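Local coordinates for hypothetical protein SSO2532 (Sulfolobus solfataricus, PDB 1VPH) that is of unknown function but belongs to the YjbQ (UPF0047) family and carries a bound potassium ion, at residues L130-D134 and G135-E139. Residues are numbered along the deposited sequence; the frame is centred on the assembly and turned at random.
Sequences LVELD and GPRSE. With PO4 (phosphate ion), chain L.
From D134 to R137 the backbone runs through a loop with a cis peptide bond before P136, and R137 NE reaches back to D134 O at 3.0 Å with a bent N-H...O angle of 138°. This connection, in the YjbQ-like fold, links strand 127-132 of the three-stranded sheet to strand 137-148 of the five-stranded one. NE and NH2, along one side of the R137 guanidinium, each take an atom of D134: besides NE on the carbonyl, NH2 makes a salt bridge to D134 OD2 at 3.0 Å, nearly straight at 170° and close to the guanidinium plane. The carboxylate and guanidinium planes are 80° apart, and OD2 is met on its anti side. D134 OD2 also accepts a hydrogen bond from N97 ND2, and N97 is a residue of the potassium site. Beyond D134, R137 NH1 and NH2 both bond O1 of a phosphate ion, probably from the crystallisation liquor, the shorter bond being NH2 to O1 at 3.1 Å; H57, S58, T59 and R140 hold the same ion. With an alanine in place of R137, D134 would probably lose its charged mate and the phosphate one of its cationic partners. Within the loop, E132 CG lies anti to its own N and the chain then bends at chi2, bringing the carboxylate against the backbone of G135, where CD is in van der Waals contact with G135 N at 3.3 Å. T24 OG1 and R140 hold its two oxygens, and the N-H that E132 OE2 does take is that of D134, N to OE2 2.8 Å, while E132 OE1 touches R137 CG at 3.4 Å.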
ATOM      1  N   LEU C 130       7.862  11.225   3.942  1.00 17.08           N
ATOM      2  CA  LEU C 130       8.787  10.758   2.928  1.00 18.37           C
ATOM      3  C   LEU C 130       9.849   9.934   3.611  1.00 18.54           C
ATOM      4  O   LEU C 130      10.473  10.390   4.624  1.00 19.37           O
ATOM      5  CB  LEU C 130       9.452  11.953   2.232  1.00 19.84           C
ATOM      6  CG  LEU C 130      10.573  11.423   1.327  1.00 22.68           C
ATOM      7  CD1 LEU C 130       9.932  10.723   0.139  1.00 21.28           C
ATOM      8  CD2 LEU C 130      11.501  12.525   0.873  1.00 24.02           C
ATOM      9  N   VAL C 131      10.057   8.718   3.120  1.00 18.15           N
ATOM     10  CA  VAL C 131      11.099   7.852   3.682  1.00 18.40           C
ATOM     11  C   VAL C 131      12.260   7.875   2.693  1.00 19.69           C
ATOM     12  O   VAL C 131      12.105   7.468   1.543  1.00 18.24           O
ATOM     13  CB  VAL C 131      10.623   6.357   3.901  1.00 17.84           C
ATOM     14  CG1 VAL C 131      11.721   5.574   4.678  1.00 20.18           C
ATOM     15  CG2 VAL C 131       9.305   6.242   4.586  1.00 23.70           C
ATOM     16  N   GLU C 132      13.401   8.424   3.121  1.00 19.07           N
ATOM     17  CA  GLU C 132      14.608   8.416   2.329  1.00 19.19           C
ATOM     18  C   GLU C 132      15.458   7.266   2.774  1.00 19.84           C
ATOM     19  O   GLU C 132      15.670   7.096   3.995  1.00 21.74           O
ATOM     20  CB  GLU C 132      15.429   9.702   2.555  1.00 18.52           C
ATOM     21  CG  GLU C 132      16.821   9.637   1.970  1.00 21.00           C
ATOM     22  CD  GLU C 132      16.753   9.602   0.446  1.00 26.17           C
ATOM     23  OE1 GLU C 132      16.685  10.698  -0.122  1.00 21.08           O
ATOM     24  OE2 GLU C 132      16.732   8.500  -0.160  1.00 22.22           O
ATOM     25  N   LEU C 133      15.890   6.451   1.820  1.00 19.39           N
ATOM     26  CA  LEU C 133      16.763   5.298   2.122  1.00 19.72           C
ATOM     27  C   LEU C 133      18.093   5.328   1.423  1.00 20.43           C
ATOM     28  O   LEU C 133      18.946   4.464   1.709  1.00 19.48           O
ATOM     29  CB  LEU C 133      16.074   3.943   1.798  1.00 18.90           C
ATOM     30  CG  LEU C 133      14.771   3.591   2.526  1.00 20.48           C
ATOM     31  CD1 LEU C 133      14.349   2.143   2.290  1.00 28.68           C
ATOM     32  CD2 LEU C 133      14.879   3.873   4.041  1.00 27.76           C
ATOM     33  N   ASP C 134      18.286   6.295   0.539  1.00 21.76           N
ATOM     34  CA  ASP C 134      19.523   6.446  -0.230  1.00 22.34           C
ATOM     35  C   ASP C 134      19.924   7.929  -0.345  1.00 22.68           C
ATOM     36  O   ASP C 134      20.343   8.391  -1.402  1.00 22.08           O
ATOM     37  CB  ASP C 134      19.364   5.810  -1.622  1.00 20.62           C
ATOM     38  CG  ASP C 134      20.700   5.623  -2.359  1.00 27.58           C
ATOM     39  OD1 ASP C 134      21.715   5.258  -1.738  1.00 24.87           O
ATOM     40  OD2 ASP C 134      20.742   5.791  -3.583  1.00 28.15           O
ATOM     41  N   GLY C 135      19.865   8.664   0.766  1.00 23.21           N
ATOM     42  CA  GLY C 135      20.280  10.082   0.746  1.00 24.05           C
ATOM     43  C   GLY C 135      21.790  10.219   0.903  1.00 23.49           C
ATOM     44  O   GLY C 135      22.503   9.214   1.052  1.00 22.61           O
ATOM     45  N   PRO C 136      22.306  11.461   0.833  1.00 25.31           N
ATOM     46  CA  PRO C 136      21.546  12.666   0.558  1.00 25.47           C
ATOM     47  C   PRO C 136      21.138  12.737  -0.900  1.00 25.83           C
ATOM     48  O   PRO C 136      21.862  12.281  -1.762  1.00 24.19           O
ATOM     49  CB  PRO C 136      22.516  13.784   0.916  1.00 27.51           C
ATOM     50  CG  PRO C 136      23.865  13.170   0.767  1.00 28.88           C
ATOM     51  CD  PRO C 136      23.749  11.726   0.996  1.00 25.46           C
ATOM     52  N   ARG C 137      19.948  13.263  -1.145  1.00 26.45           N
ATOM     53  CA  ARG C 137      19.472  13.507  -2.502  1.00 27.10           C
ATOM     54  C   ARG C 137      19.029  14.943  -2.511  1.00 29.08           C
ATOM     55  O   ARG C 137      18.371  15.359  -1.553  1.00 28.45           O
ATOM     56  CB  ARG C 137      18.250  12.646  -2.801  1.00 26.70           C
ATOM     57  CG  ARG C 137      18.506  11.138  -2.900  1.00 25.55           C
ATOM     58  CD  ARG C 137      19.581  10.771  -3.843  1.00 29.29           C
ATOM     59  NE  ARG C 137      19.552   9.342  -4.112  1.00 31.38           N
ATOM     60  CZ  ARG C 137      18.863   8.775  -5.100  1.00 31.77           C
ATOM     61  NH1 ARG C 137      18.154   9.499  -5.953  1.00 35.54           N
ATOM     62  NH2 ARG C 137      18.887   7.466  -5.239  1.00 30.90           N
ATOM     63  N   SER C 138      19.365  15.669  -3.585  1.00 29.93           N
ATOM     64  CA  SER C 138      19.029  17.089  -3.714  1.00 31.52           C
ATOM     65  C   SER C 138      17.556  17.317  -4.007  1.00 30.73           C
ATOM     66  O   SER C 138      17.002  18.316  -3.576  1.00 31.17           O
ATOM     67  CB  SER C 138      19.899  17.777  -4.789  1.00 32.37           C
ATOM     68  N   GLU C 139      16.929  16.407  -4.747  1.00 29.95           N
ATOM     69  CA  GLU C 139      15.534  16.587  -5.137  1.00 30.44           C
ATOM     70  C   GLU C 139      14.772  15.265  -5.107  1.00 30.48           C
ATOM     71  O   GLU C 139      14.831  14.443  -6.031  1.00 34.50           O
ATOM     72  CB  GLU C 139      15.408  17.293  -6.511  1.00 31.16           C
ATOM     73  CG  GLU C 139      13.956  17.499  -6.997  1.00 38.74           C
ATOM     74  CD  GLU C 139      13.818  18.184  -8.365  1.00 39.61           C
ATOM     75  OE1 GLU C 139      14.826  18.549  -9.021  1.00 44.79           O
ATOM     76  OE2 GLU C 139      12.651  18.365  -8.768  1.00 56.95           O
TER
HETATM   77  P   PO4 L 139      15.474   6.834  -7.543  1.00 30.53           P
HETATM   78  O1  PO4 L 139      16.944   6.943  -7.592  1.00 41.52           O
HETATM   79  O2  PO4 L 139      14.965   5.719  -8.456  1.00 24.19           O
HETATM   80  O3  PO4 L 139      14.819   8.073  -8.115  1.00 42.08           O
HETATM   81  O4  PO4 L 139      14.958   6.809  -6.126  1.00 31.94           O